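PDB 5KEC: flagellar brake protein YcgR from Klebsiella pneumoniae, which is a PilZ-domain protein that binds the second messenger c-di-GMP and, as the regulator MrkH, probably activates transcription of the type 3 fimbriae genes in biofilm formation. Local coordinates for residues 28-33 and 39-44; 65-70 and 76-81; 124-129 and 175-180; 84-89 and 93-98. One frame throughout, in Å; residues are numbered along the deposited sequence.

Overall arrangement
Contacts 1, 2 and 4 are antiparallel pairings within one curled sheet of the YcgR-like N-terminal domain; contact 3 lies in the second sheet, its centre 30 to 39 Å from theirs. Contact 2 is the most buried and is dominated by phenylalanine and aliphatic packing. It adjoins contact 1 through neighbouring strands 29-34 and 64-71, where Glu31 N meets Leu68 O at 2.6 Å, and it shares strand 74-87 with contact 4. Contact 1 is partly buried, Ile30, Ile32 and Ile39 on one face, Glu31 and Ile40 on the other. Contact 4, toward a hairpin end, turns to charge, with an Asp-Arg salt bridge. Contact 3 is one loose ion pair on the surface.

Contact 1 of 4, residues 28-33 and 39-44; sequences TEIEIF and IITQLT
Strands 29-34 and 37-46 form a beta hairpin in the curled antiparallel sheet of the YcgR-like domain, and residues 28-33 and 39-44 are its paired arms. Ile30 with Thr41 and Ile32 with Ile39 are the hydrogen-bonded pairs; the bond from Ile30 N to Thr41 O is 2.9 Å long and nearly straight at 171°. On the face of Ile30 and Ile32, side chains lie side by side: Ile30 CG2 meets Thr41 CG2 at 3.6 Å, and Ile32 CD1 meets Ile39 CD1 at 3.9 Å. Ile30 sends CG1 anti to the backbone N (chi1 -176°), which carries CD1 to Leu43 CD2, the two chains crossing at about a right angle. Helix 13-25 packs on Leu43 through Phe20 and Leu24. On the other face Ile40 CD1 lies against the aliphatic stem of Glu31, 3.5 Å from CG. The Glu31 carboxylate is held by Ser38, His70 and Arg110, and the last two bind c-di-GMP in the liganded protein, consistent with a second-shell role beside the nucleotide site. Near Thr28 and Leu43 a water bridges the backbones, lying 2.7 Å from Thr28 O and accepting from Leu43 N at 2.9 Å.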
loop_
_atom_site.group_PDB
_atom_site.type_symbol
_atom_site.label_atom_id
_atom_site.label_comp_id
_atom_site.label_asym_id
_atom_site.label_seq_id
_atom_site.Cartn_x
_atom_site.Cartn_y
_atom_site.Cartn_z
ATOM N N THR B 28 3.091 19.463 -11.765
ATOM C CA THR B 28 3.688 18.138 -11.631
ATOM C C THR B 28 2.622 17.078 -11.397
ATOM O O THR B 28 1.685 17.292 -10.628
ATOM C CB THR B 28 4.717 18.119 -10.492
ATOM O OG1 THR B 28 5.759 19.048 -10.804
ATOM C CG2 THR B 28 5.322 16.729 -10.307
ATOM N N GLU B 29 2.753 15.940 -12.072
ATOM C CA GLU B 29 1.801 14.857 -11.876
ATOM C C GLU B 29 1.953 14.285 -10.476
ATOM O O GLU B 29 3.058 13.973 -10.039
ATOM C CB GLU B 29 2.008 13.744 -12.903
ATOM C CG GLU B 29 1.696 14.141 -14.336
ATOM C CD GLU B 29 2.932 14.536 -15.121
ATOM O OE1 GLU B 29 3.986 14.804 -14.497
ATOM O OE2 GLU B 29 2.843 14.574 -16.367
ATOM N N ILE B 30 0.841 14.152 -9.772
ATOM C CA ILE B 30 0.872 13.481 -8.481
ATOM C C ILE B 30 0.141 12.153 -8.619
ATOM O O ILE B 30 -0.969 12.093 -9.161
ATOM C CB ILE B 30 0.299 14.378 -7.346
ATOM C CG1 ILE B 30 0.423 13.686 -5.983
ATOM C CG2 ILE B 30 -1.141 14.807 -7.632
ATOM C CD1 ILE B 30 0.117 14.607 -4.818
ATOM N N GLU B 31 0.790 11.077 -8.186
ATOM C CA GLU B 31 0.172 9.758 -8.232
ATOM C C GLU B 31 -0.307 9.336 -6.846
ATOM O O GLU B 31 0.464 9.340 -5.889
ATOM C CB GLU B 31 1.144 8.722 -8.788
ATOM C CG GLU B 31 0.489 7.392 -9.118
ATOM C CD GLU B 31 1.349 6.524 -10.020
ATOM O OE1 GLU B 31 2.521 6.883 -10.264
ATOM O OE2 GLU B 31 0.845 5.482 -10.492
ATOM N N ILE B 32 -1.581 8.971 -6.754
ATOM C CA ILE B 32 -2.199 8.579 -5.492
ATOM C C ILE B 32 -2.530 7.096 -5.525
ATOM O O ILE B 32 -3.265 6.644 -6.407
ATOM C CB ILE B 32 -3.514 9.347 -5.271
ATOM C CG1 ILE B 32 -3.352 10.813 -5.689
ATOM C CG2 ILE B 32 -3.990 9.204 -3.829
ATOM C CD1 ILE B 32 -4.643 11.618 -5.629
ATOM N N PHE B 33 -1.990 6.340 -4.572
ATOM C CA PHE B 33 -2.258 4.909 -4.491
ATOM C C PHE B 33 -3.217 4.604 -3.350
ATOM O O PHE B 33 -3.057 5.111 -2.243
ATOM C CB PHE B 33 -0.966 4.119 -4.249
ATOM C CG PHE B 33 0.060 4.282 -5.323
ATOM C CD1 PHE B 33 0.002 3.519 -6.478
ATOM C CD2 PHE B 33 1.100 5.187 -5.173
ATOM C CE1 PHE B 33 0.956 3.664 -7.468
ATOM C CE2 PHE B 33 2.058 5.334 -6.165
ATOM C CZ PHE B 33 1.983 4.572 -7.311
ATOM N N ILE B 39 -4.341 6.728 -9.305
ATOM C CA ILE B 39 -4.793 7.789 -10.191
ATOM C C ILE B 39 -3.722 8.862 -10.326
ATOM O O ILE B 39 -2.932 9.089 -9.413
ATOM C CB ILE B 39 -6.129 8.410 -9.729
ATOM C CG1 ILE B 39 -5.893 9.461 -8.648
ATOM C CG2 ILE B 39 -7.083 7.328 -9.234
ATOM C CD1 ILE B 39 -7.165 10.084 -8.134
ATOM N N ILE B 40 -3.681 9.498 -11.489
ATOM C CA ILE B 40 -2.777 10.610 -11.707
ATOM C C ILE B 40 -3.607 11.872 -11.811
ATOM O O ILE B 40 -4.625 11.901 -12.511
ATOM C CB ILE B 40 -1.986 10.453 -13.011
ATOM C CG1 ILE B 40 -1.194 9.146 -13.010
ATOM C CG2 ILE B 40 -1.059 11.649 -13.220
ATOM C CD1 ILE B 40 -0.039 9.133 -12.051
ATOM N N THR B 41 -3.171 12.913 -11.112
ATOM C CA THR B 41 -3.821 14.205 -11.183
ATOM C C THR B 41 -2.784 15.286 -10.896
ATOM O O THR B 41 -1.584 15.046 -11.034
ATOM C CB THR B 41 -5.009 14.277 -10.195
ATOM O OG1 THR B 41 -5.719 15.508 -10.375
ATOM C CG2 THR B 41 -4.519 14.160 -8.750
ATOM N N GLN B 42 -3.238 16.478 -10.531
ATOM C CA GLN B 42 -2.335 17.556 -10.138
ATOM C C GLN B 42 -2.734 18.075 -8.765
ATOM O O GLN B 42 -3.886 17.938 -8.351
ATOM C CB GLN B 42 -2.366 18.714 -11.141
ATOM C CG GLN B 42 -1.279 18.683 -12.209
ATOM C CD GLN B 42 -1.544 17.654 -13.293
ATOM O OE1 GLN B 42 -2.640 17.101 -13.389
ATOM N NE2 GLN B 42 -0.535 17.387 -14.112
ATOM N N LEU B 43 -1.771 18.657 -8.055
ATOM C CA LEU B 43 -2.059 19.381 -6.825
ATOM C C LEU B 43 -2.995 20.533 -7.152
ATOM O O LEU B 43 -2.776 21.247 -8.129
ATOM C CB LEU B 43 -0.766 19.952 -6.249
ATOM C CG LEU B 43 0.256 18.947 -5.727
ATOM C CD1 LEU B 43 1.631 19.612 -5.668
ATOM C CD2 LEU B 43 -0.167 18.425 -4.365
ATOM N N THR B 44 -4.025 20.741 -6.340
ATOM C CA THR B 44 -4.950 21.838 -6.620
ATOM C C THR B 44 -4.776 23.020 -5.663
ATOM O O THR B 44 -5.306 24.110 -5.898
ATOM C CB THR B 44 -6.421 21.357 -6.637
ATOM O OG1 THR B 44 -6.733 20.706 -5.405
ATOM C CG2 THR B 44 -6.638 20.365 -7.750
HETATM O O HOH W 1 0.796 19.364 -9.139
#

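Contact 2 of 4, residues 65-70 and 76-81; sequences IRFLLH and IEFNAA
Phe67 and Phe78 face one another as a hydrogen-bonded antiparallel pair between strands 64-71 and 74-87, and Phe67 can be followed outward from its backbone. Its CB sits over one face of the Phe78 ring, toward the rim, 3.2 Å from Phe78 CZ; this is a CH-pi contact, 3.5 Å from CB to the ring centroid. CG lies 3.6 Å from Phe78 CE1, and CD2 also lies near that atom. Farther out CE2 reaches Ala80 CB at 3.9 Å, while Ala80 O comes to the ring edge in plane. The Phe67 and Phe78 rings are nearly parallel, planes 3° apart, but slid until they barely overlap, their centroids 5.1 Å apart. The CH-pi contact depends on Phe78 placing CG between its backbone N and carbonyl carbon (chi1 60°), which brings its ring under Phe67 CB. Leu69 CD1 meets Phe78 CE2 at 4.0 Å and extends the apolar surface. Phe51 and Phe98 meet Phe67 edge-to-face, and Phe20 of helix 13-25 does the same with Phe78.

The other face is more polar. Asn79 OD1 lies 3.2 Å from Arg66 CG, against the aliphatic part of the bent arginine chain. Glu77 packs its CB on Leu68 CD1, and its carboxylate forms a salt bridge with Arg111. The arrangement is a two-faced beta hairpin: aromatic residues line the interior of the curled YcgR-like sheet, while His70 belongs to the c-di-GMP site and Glu77 pairs with its Arg111.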
loop_
_atom_site.group_PDB
_atom_site.type_symbol
_atom_site.label_atom_id
_atom_site.label_comp_id
_atom_site.label_asym_id
_atom_site.label_seq_id
_atom_site.Cartn_x
_atom_site.Cartn_y
_atom_site.Cartn_z
ATOM N N ILE B 65 -2.102 7.648 3.181
ATOM C CA ILE B 65 -2.158 7.307 1.764
ATOM C C ILE B 65 -0.792 7.499 1.102
ATOM O O ILE B 65 -0.084 8.463 1.391
ATOM C CB ILE B 65 -3.219 8.159 1.031
ATOM C CG1 ILE B 65 -4.555 8.110 1.778
ATOM C CG2 ILE B 65 -3.396 7.693 -0.401
ATOM C CD1 ILE B 65 -5.105 6.709 1.949
ATOM N N ARG B 66 -0.423 6.578 0.220
ATOM C CA ARG B 66 0.840 6.677 -0.508
ATOM C C ARG B 66 0.741 7.613 -1.714
ATOM O O ARG B 66 -0.184 7.507 -2.525
ATOM C CB ARG B 66 1.313 5.290 -0.956
ATOM C CG ARG B 66 2.365 4.670 -0.049
ATOM C CD ARG B 66 3.759 5.194 -0.374
ATOM N NE ARG B 66 4.530 4.228 -1.152
ATOM C CZ ARG B 66 5.147 3.178 -0.621
ATOM N NH1 ARG B 66 5.074 2.961 0.685
ATOM N NH2 ARG B 66 5.831 2.343 -1.393
ATOM N N PHE B 67 1.700 8.531 -1.822
ATOM C CA PHE B 67 1.765 9.445 -2.954
ATOM C C PHE B 67 3.108 9.369 -3.659
ATOM O O PHE B 67 4.123 8.986 -3.063
ATOM C CB PHE B 67 1.556 10.888 -2.504
ATOM C CG PHE B 67 0.188 11.168 -1.966
ATOM C CD1 PHE B 67 -0.771 11.772 -2.762
ATOM C CD2 PHE B 67 -0.137 10.844 -0.658
ATOM C CE1 PHE B 67 -2.035 12.039 -2.260
ATOM C CE2 PHE B 67 -1.390 11.109 -0.164
ATOM C CZ PHE B 67 -2.340 11.704 -0.969
ATOM N N LEU B 68 3.099 9.769 -4.927
ATOM C CA LEU B 68 4.308 9.935 -5.705
ATOM C C LEU B 68 4.174 11.216 -6.524
ATOM O O LEU B 68 3.284 11.337 -7.364
ATOM C CB LEU B 68 4.499 8.729 -6.621
ATOM C CG LEU B 68 5.914 8.256 -6.937
ATOM C CD1 LEU B 68 6.703 8.032 -5.659
ATOM C CD2 LEU B 68 5.850 6.976 -7.755
ATOM N N LEU B 69 5.040 12.185 -6.259
ATOM C CA LEU B 69 5.129 13.367 -7.101
ATOM C C LEU B 69 6.181 13.117 -8.157
ATOM O O LEU B 69 7.353 12.916 -7.834
ATOM C CB LEU B 69 5.501 14.599 -6.281
ATOM C CG LEU B 69 4.344 15.349 -5.628
ATOM C CD1 LEU B 69 4.887 16.358 -4.628
ATOM C CD2 LEU B 69 3.482 16.035 -6.691
ATOM N N HIS B 70 5.761 13.113 -9.420
ATOM C CA HIS B 70 6.672 12.816 -10.514
ATOM C C HIS B 70 7.402 14.081 -10.953
ATOM O O HIS B 70 7.154 14.609 -12.037
ATOM C CB HIS B 70 5.921 12.172 -11.685
ATOM C CG HIS B 70 5.272 10.867 -11.339
ATOM N ND1 HIS B 70 5.888 9.651 -11.551
ATOM C CD2 HIS B 70 4.066 10.584 -10.792
ATOM C CE1 HIS B 70 5.090 8.678 -11.152
ATOM N NE2 HIS B 70 3.976 9.217 -10.687
ATOM N N ILE B 76 9.226 11.949 -5.895
ATOM C CA ILE B 76 9.183 12.293 -4.480
ATOM C C ILE B 76 8.083 11.488 -3.813
ATOM O O ILE B 76 6.897 11.749 -4.027
ATOM C CB ILE B 76 8.901 13.792 -4.269
ATOM C CG1 ILE B 76 9.814 14.638 -5.161
ATOM C CG2 ILE B 76 9.063 14.160 -2.802
ATOM C CD1 ILE B 76 9.489 16.114 -5.136
ATOM N N GLU B 77 8.467 10.498 -3.014
ATOM C CA GLU B 77 7.463 9.682 -2.350
ATOM C C GLU B 77 7.228 10.084 -0.896
ATOM O O GLU B 77 8.142 10.520 -0.186
ATOM C CB GLU B 77 7.783 8.190 -2.470
ATOM C CG GLU B 77 8.985 7.714 -1.690
ATOM C CD GLU B 77 9.240 6.234 -1.910
ATOM O OE1 GLU B 77 9.698 5.871 -3.014
ATOM O OE2 GLU B 77 8.965 5.435 -0.989
ATOM N N PHE B 78 5.983 9.948 -0.469
ATOM C CA PHE B 78 5.598 10.325 0.875
ATOM C C PHE B 78 4.238 9.727 1.192
ATOM O O PHE B 78 3.553 9.220 0.305
ATOM C CB PHE B 78 5.555 11.849 1.009
ATOM C CG PHE B 78 4.584 12.513 0.080
ATOM C CD1 PHE B 78 3.317 12.862 0.516
ATOM C CD2 PHE B 78 4.936 12.782 -1.238
ATOM C CE1 PHE B 78 2.418 13.479 -0.342
ATOM C CE2 PHE B 78 4.044 13.398 -2.100
ATOM C CZ PHE B 78 2.784 13.748 -1.648
ATOM N N ASN B 79 3.864 9.775 2.463
ATOM C CA ASN B 79 2.547 9.345 2.890
ATOM C C ASN B 79 1.859 10.533 3.517
ATOM O O ASN B 79 2.519 11.415 4.055
ATOM C CB ASN B 79 2.654 8.203 3.899
ATOM C CG ASN B 79 3.268 6.955 3.299
ATOM O OD1 ASN B 79 2.563 6.099 2.765
ATOM N ND2 ASN B 79 4.590 6.845 3.382
ATOM N N ALA B 80 0.535 10.569 3.441
ATOM C CA ALA B 80 -0.212 11.663 4.033
ATOM C C ALA B 80 -1.625 11.222 4.353
ATOM O O ALA B 80 -2.238 10.451 3.614
ATOM C CB ALA B 80 -0.220 12.883 3.108
ATOM N N ALA B 81 -2.137 11.711 5.471
ATOM C CA ALA B 81 -3.481 11.369 5.898
ATOM C C ALA B 81 -4.469 12.433 5.437
ATOM O O ALA B 81 -4.141 13.619 5.364
ATOM C CB ALA B 81 -3.534 11.210 7.417
#

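Contact 3 of 4, residues 124-129 and 175-180; sequences YCRGRH and YGEITI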
loop_
_atom_site.group_PDB
_atom_site.type_symbol
_atom_site.label_atom_id
_atom_site.label_comp_id
_atom_site.label_asym_id
_atom_site.label_seq_id
_atom_site.Cartn_x
_atom_site.Cartn_y
_atom_site.Cartn_z
ATOM N N TYR B 124 2.167 -20.245 4.606
ATOM C CA TYR B 124 0.728 -20.410 4.792
ATOM C C TYR B 124 0.225 -19.388 5.804
ATOM O O TYR B 124 1.019 -18.766 6.517
ATOM C CB TYR B 124 0.397 -21.831 5.278
ATOM C CG TYR B 124 0.726 -22.932 4.291
ATOM C CD1 TYR B 124 -0.219 -23.378 3.377
ATOM C CD2 TYR B 124 1.986 -23.531 4.277
ATOM C CE1 TYR B 124 0.078 -24.386 2.469
ATOM C CE2 TYR B 124 2.294 -24.537 3.374
ATOM C CZ TYR B 124 1.336 -24.961 2.471
ATOM O OH TYR B 124 1.631 -25.964 1.573
ATOM N N CYS B 125 -1.089 -19.203 5.851
ATOM C CA CYS B 125 -1.709 -18.374 6.879
ATOM C C CYS B 125 -2.837 -19.156 7.534
ATOM O O CYS B 125 -3.758 -19.623 6.854
ATOM C CB CYS B 125 -2.259 -17.083 6.283
ATOM S SG CYS B 125 -3.190 -16.079 7.460
ATOM N N ARG B 126 -2.765 -19.306 8.852
ATOM C CA ARG B 126 -3.774 -20.076 9.562
ATOM C C ARG B 126 -4.387 -19.213 10.647
ATOM O O ARG B 126 -3.834 -18.177 11.008
ATOM C CB ARG B 126 -3.163 -21.336 10.184
ATOM C CG ARG B 126 -2.512 -21.090 11.535
ATOM C CD ARG B 126 -1.804 -22.334 12.045
ATOM N NE ARG B 126 -0.681 -21.994 12.916
ATOM C CZ ARG B 126 -0.723 -22.030 14.242
ATOM N NH1 ARG B 126 -1.836 -22.402 14.861
ATOM N NH2 ARG B 126 0.349 -21.699 14.952
ATOM N N GLY B 127 -5.526 -19.650 11.167
ATOM C CA GLY B 127 -6.254 -18.888 12.163
ATOM C C GLY B 127 -7.677 -19.394 12.286
ATOM O O GLY B 127 -8.034 -20.422 11.711
ATOM N N ARG B 128 -8.486 -18.680 13.059
ATOM C CA ARG B 128 -9.890 -19.030 13.199
ATOM C C ARG B 128 -10.738 -17.818 12.877
ATOM O O ARG B 128 -10.387 -16.694 13.240
ATOM C CB ARG B 128 -10.185 -19.519 14.620
ATOM C CG ARG B 128 -9.466 -20.812 14.969
ATOM C CD ARG B 128 -9.832 -21.317 16.356
ATOM N NE ARG B 128 -9.271 -22.642 16.603
ATOM C CZ ARG B 128 -8.123 -22.859 17.239
ATOM N NH1 ARG B 128 -7.411 -21.836 17.701
ATOM N NH2 ARG B 128 -7.690 -24.103 17.418
ATOM N N HIS B 129 -11.846 -18.043 12.178
ATOM C CA HIS B 129 -12.791 -16.967 11.926
ATOM C C HIS B 129 -13.495 -16.602 13.232
ATOM O O HIS B 129 -13.249 -17.216 14.276
ATOM C CB HIS B 129 -13.794 -17.373 10.844
ATOM C CG HIS B 129 -13.202 -17.431 9.463
ATOM N ND1 HIS B 129 -12.587 -16.350 8.874
ATOM C CD2 HIS B 129 -13.134 -18.440 8.563
ATOM C CE1 HIS B 129 -12.162 -16.689 7.668
ATOM N NE2 HIS B 129 -12.482 -17.952 7.455
ATOM N N TYR B 175 11.529 -18.901 8.492
ATOM C CA TYR B 175 11.529 -17.588 9.133
ATOM C C TYR B 175 10.692 -17.548 10.397
ATOM O O TYR B 175 10.638 -16.521 11.072
ATOM C CB TYR B 175 11.065 -16.509 8.157
ATOM C CG TYR B 175 11.943 -16.403 6.932
ATOM C CD1 TYR B 175 13.040 -15.554 6.916
ATOM C CD2 TYR B 175 11.678 -17.159 5.789
ATOM C CE1 TYR B 175 13.850 -15.451 5.798
ATOM C CE2 TYR B 175 12.487 -17.067 4.664
ATOM C CZ TYR B 175 13.570 -16.208 4.677
ATOM O OH TYR B 175 14.377 -16.102 3.568
ATOM N N GLY B 176 10.047 -18.665 10.720
ATOM C CA GLY B 176 9.236 -18.749 11.921
ATOM C C GLY B 176 7.787 -18.364 11.681
ATOM O O GLY B 176 7.252 -18.521 10.580
ATOM N N GLU B 177 7.147 -17.854 12.724
ATOM C CA GLU B 177 5.746 -17.483 12.644
ATOM C C GLU B 177 5.549 -16.042 13.062
ATOM O O GLU B 177 6.308 -15.500 13.868
ATOM C CB GLU B 177 4.886 -18.430 13.491
ATOM C CG GLU B 177 4.928 -19.859 12.992
ATOM C CD GLU B 177 3.920 -20.761 13.666
ATOM O OE1 GLU B 177 3.653 -20.570 14.870
ATOM O OE2 GLU B 177 3.397 -21.667 12.985
ATOM N N ILE B 178 4.528 -15.419 12.492
ATOM C CA ILE B 178 4.193 -14.046 12.816
ATOM C C ILE B 178 2.685 -13.908 12.948
ATOM O O ILE B 178 1.948 -14.106 11.981
ATOM C CB ILE B 178 4.681 -13.072 11.730
ATOM C CG1 ILE B 178 6.189 -13.204 11.524
ATOM C CG2 ILE B 178 4.313 -11.629 12.102
ATOM C CD1 ILE B 178 6.744 -12.268 10.472
ATOM N N THR B 179 2.230 -13.563 14.144
ATOM C CA THR B 179 0.813 -13.331 14.383
ATOM C C THR B 179 0.484 -11.894 14.019
ATOM O O THR B 179 1.158 -10.966 14.455
ATOM C CB THR B 179 0.434 -13.609 15.855
ATOM O OG1 THR B 179 0.686 -14.985 16.152
ATOM C CG2 THR B 179 -1.043 -13.320 16.102
ATOM N N ILE B 180 -0.547 -11.707 13.209
ATOM C CA ILE B 180 -0.838 -10.384 12.685
ATOM C C ILE B 180 -2.322 -10.247 12.408
ATOM O O ILE B 180 -3.047 -11.240 12.374
ATOM C CB ILE B 180 -0.057 -10.145 11.378
ATOM C CG1 ILE B 180 -0.019 -8.655 11.032
ATOM C CG2 ILE B 180 -0.648 -10.993 10.234
ATOM C CD1 ILE B 180 0.849 -8.342 9.841
#
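Arg126 places CG between its backbone N and carbonyl carbon (chi1 84°) and then runs extended to NE, while Glu177, with CG anti to its carbonyl carbon, stretches its chain out to meet it. The two side chains cross at about a right angle and form a salt bridge on the outside of the antiparallel beta sheet of the second domain, the PilZ domain by its place in this family. Strands 124-128 and 177-193 do not pair with each other here; strand 164-171 lies between them and pairs with both. The ion pair therefore reaches over an intervening strand, and Met171 of that strand touches both Arg126 and Glu177. Backbone bonds from Arg126 to Val169 and from Ile178 to Leu170 fix the two outer strands against the middle one.

The grip is slight. Nothing else across the two segments comes within contact distance, and both partners are exposed, so solvent would be expected to weaken the attraction. The c-di-GMP-binding residues lie away from this surface. On the neighbouring residue Ile178 the side chain packs against helix 214-234, touching Asp216, Arg219 and Ile220, whereas Glu177 CB is directed toward strand 124-128. The carboxylate approaches the guanidinium at its edge, near its plane, with the two flat groups turned 35° from each other. It does not make a paired two-nitrogen bridge: Arg126 NH2 faces both oxygens, with Glu177 OE2 3.6 Å away, and the one hydrogen bond is weak, from NH2 to Glu177 OE1 at 3.5 Å and 144°.

Contact 4 of 4, residues 84-89 and 93-98; sequences KHDNSG and GIRYAF
Asp86 and Arg95 meet across a hydrogen-bonded antiparallel pair, their side chains side by side and pointing the same way. Asp86 OD1 lies over one face of the Arg95 guanidinium, 2.7 Å from NH2, and the carboxylate and guanidinium planes stand 64° apart. The salt bridge is thus made over the face of the group. At the guanidinium's edge Ser88 OG accepts a weak bond from Arg95 NH1 at 3.3 Å, though Ser88 is poorly ordered. A water completes the ring of contacts, donating to Asp86 OD2 and accepting weakly from Arg95 NE. The bend at chi3 (75°) in Arg95, otherwise extended from CB, turns the guanidinium back over Asp86. Beneath these groups the backbones are tied by Arg95 N to Asp86 O at 2.7 Å and, next to the turn, by Ser88 N to Gly93 O at 2.8 Å. Farther along, Lys84 CB packs on Ala97 CB at 3.8 Å, and Lys84 NZ continues to a salt bridge with Glu50. On the reverse face His85 CB touches Tyr96 CD2, while Tyr96 OH bonds to the backbone of Arg57 and Ile59. In the sheet, strand 94-99 lies between strands 74-87 and 50-55, the latter bonding to Ile94, Tyr96 and Phe98.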
loop_
_atom_site.group_PDB
_atom_site.type_symbol
_atom_site.label_atom_id
_atom_site.label_comp_id
_atom_site.label_asym_id
_atom_site.label_seq_id
_atom_site.Cartn_x
_atom_site.Cartn_y
_atom_site.Cartn_z
ATOM N N LYS B 84 -9.657 16.611 5.409
ATOM C CA LYS B 84 -10.957 17.157 5.031
ATOM C C LYS B 84 -11.380 16.625 3.672
ATOM O O LYS B 84 -10.543 16.200 2.872
ATOM C CB LYS B 84 -10.896 18.684 4.955
ATOM C CG LYS B 84 -10.248 19.357 6.148
ATOM C CD LYS B 84 -9.857 20.791 5.819
ATOM C CE LYS B 84 -9.081 21.429 6.960
ATOM N NZ LYS B 84 -8.519 22.748 6.567
ATOM N N HIS B 85 -12.678 16.656 3.401
ATOM C CA HIS B 85 -13.170 16.326 2.068
ATOM C C HIS B 85 -14.591 16.822 1.866
ATOM O O HIS B 85 -15.422 16.746 2.769
ATOM C CB HIS B 85 -13.087 14.819 1.801
ATOM C CG HIS B 85 -14.282 14.049 2.276
ATOM N ND1 HIS B 85 -14.230 13.184 3.348
ATOM C CD2 HIS B 85 -15.554 14.007 1.818
ATOM C CE1 HIS B 85 -15.423 12.646 3.533
ATOM N NE2 HIS B 85 -16.245 13.128 2.617
ATOM N N ASP B 86 -14.862 17.338 0.674
ATOM C CA ASP B 86 -16.204 17.782 0.318
ATOM C C ASP B 86 -16.295 18.005 -1.182
ATOM O O ASP B 86 -15.418 17.585 -1.930
ATOM C CB ASP B 86 -16.583 19.058 1.077
ATOM C CG ASP B 86 -15.542 20.149 0.942
ATOM O OD1 ASP B 86 -15.522 20.828 -0.108
ATOM O OD2 ASP B 86 -14.751 20.332 1.894
ATOM N N ASN B 87 -17.354 18.666 -1.623
ATOM C CA ASN B 87 -17.547 18.882 -3.048
ATOM C C ASN B 87 -16.983 20.207 -3.529
ATOM O O ASN B 87 -17.389 21.268 -3.066
ATOM C CB ASN B 87 -19.022 18.752 -3.408
ATOM C CG ASN B 87 -19.533 17.345 -3.216
ATOM O OD1 ASN B 87 -19.991 16.980 -2.133
ATOM N ND2 ASN B 87 -19.437 16.535 -4.264
ATOM N N SER B 88 -16.038 20.135 -4.461
ATOM C CA SER B 88 -15.387 21.337 -4.958
ATOM C C SER B 88 -16.133 21.907 -6.154
ATOM O O SER B 88 -15.566 22.665 -6.933
ATOM C CB SER B 88 -13.929 21.060 -5.327
ATOM O OG SER B 88 -13.194 22.266 -5.456
ATOM N N GLY B 89 -17.399 21.529 -6.302
ATOM C CA GLY B 89 -18.266 22.123 -7.309
ATOM C C GLY B 89 -17.666 22.310 -8.692
ATOM O O GLY B 89 -17.920 23.315 -9.357
ATOM N N GLY B 93 -17.113 17.592 -8.205
ATOM C CA GLY B 93 -16.054 16.677 -7.829
ATOM C C GLY B 93 -15.754 16.785 -6.349
ATOM O O GLY B 93 -16.302 17.642 -5.656
ATOM N N ILE B 94 -14.887 15.909 -5.857
ATOM C CA ILE B 94 -14.512 15.929 -4.451
ATOM C C ILE B 94 -13.159 16.590 -4.250
ATOM O O ILE B 94 -12.173 16.210 -4.878
ATOM C CB ILE B 94 -14.454 14.517 -3.855
ATOM C CG1 ILE B 94 -15.820 13.839 -3.966
ATOM C CG2 ILE B 94 -13.995 14.580 -2.409
ATOM C CD1 ILE B 94 -15.740 12.339 -4.194
ATOM N N ARG B 95 -13.128 17.586 -3.376
ATOM C CA ARG B 95 -11.886 18.219 -2.970
ATOM C C ARG B 95 -11.389 17.550 -1.696
ATOM O O ARG B 95 -12.047 17.613 -0.658
ATOM C CB ARG B 95 -12.101 19.715 -2.736
ATOM C CG ARG B 95 -10.851 20.463 -2.310
ATOM C CD ARG B 95 -11.092 21.969 -2.250
ATOM N NE ARG B 95 -11.872 22.372 -1.081
ATOM C CZ ARG B 95 -13.185 22.587 -1.091
ATOM N NH1 ARG B 95 -13.879 22.441 -2.213
ATOM N NH2 ARG B 95 -13.806 22.953 0.026
ATOM N N TYR B 96 -10.241 16.889 -1.793
ATOM C CA TYR B 96 -9.607 16.254 -0.645
ATOM C C TYR B 96 -8.492 17.129 -0.094
ATOM O O TYR B 96 -7.666 17.645 -0.849
ATOM C CB TYR B 96 -8.999 14.910 -1.046
ATOM C CG TYR B 96 -10.000 13.836 -1.386
ATOM C CD1 TYR B 96 -10.374 13.598 -2.701
ATOM C CD2 TYR B 96 -10.565 13.046 -0.391
ATOM C CE1 TYR B 96 -11.278 12.609 -3.015
ATOM C CE2 TYR B 96 -11.475 12.055 -0.697
ATOM C CZ TYR B 96 -11.826 11.842 -2.013
ATOM O OH TYR B 96 -12.728 10.857 -2.326
ATOM N N ALA B 97 -8.457 17.284 1.224
ATOM C CA ALA B 97 -7.345 17.964 1.866
ATOM C C ALA B 97 -6.525 16.957 2.666
ATOM O O ALA B 97 -7.064 16.208 3.480
ATOM C CB ALA B 97 -7.842 19.088 2.759
ATOM N N PHE B 98 -5.222 16.932 2.412
ATOM C CA PHE B 98 -4.310 16.038 3.109
ATOM C C PHE B 98 -3.329 16.879 3.912
ATOM O O PHE B 98 -2.962 17.973 3.496
ATOM C CB PHE B 98 -3.535 15.172 2.105
ATOM C CG PHE B 98 -4.378 14.149 1.390
ATOM C CD1 PHE B 98 -4.515 12.867 1.901
ATOM C CD2 PHE B 98 -5.008 14.460 0.197
ATOM C CE1 PHE B 98 -5.281 11.923 1.248
ATOM C CE2 PHE B 98 -5.779 13.526 -0.460
ATOM C CZ PHE B 98 -5.916 12.252 0.065
HETATM O O HOH W 2 -11.602 20.674 1.765
#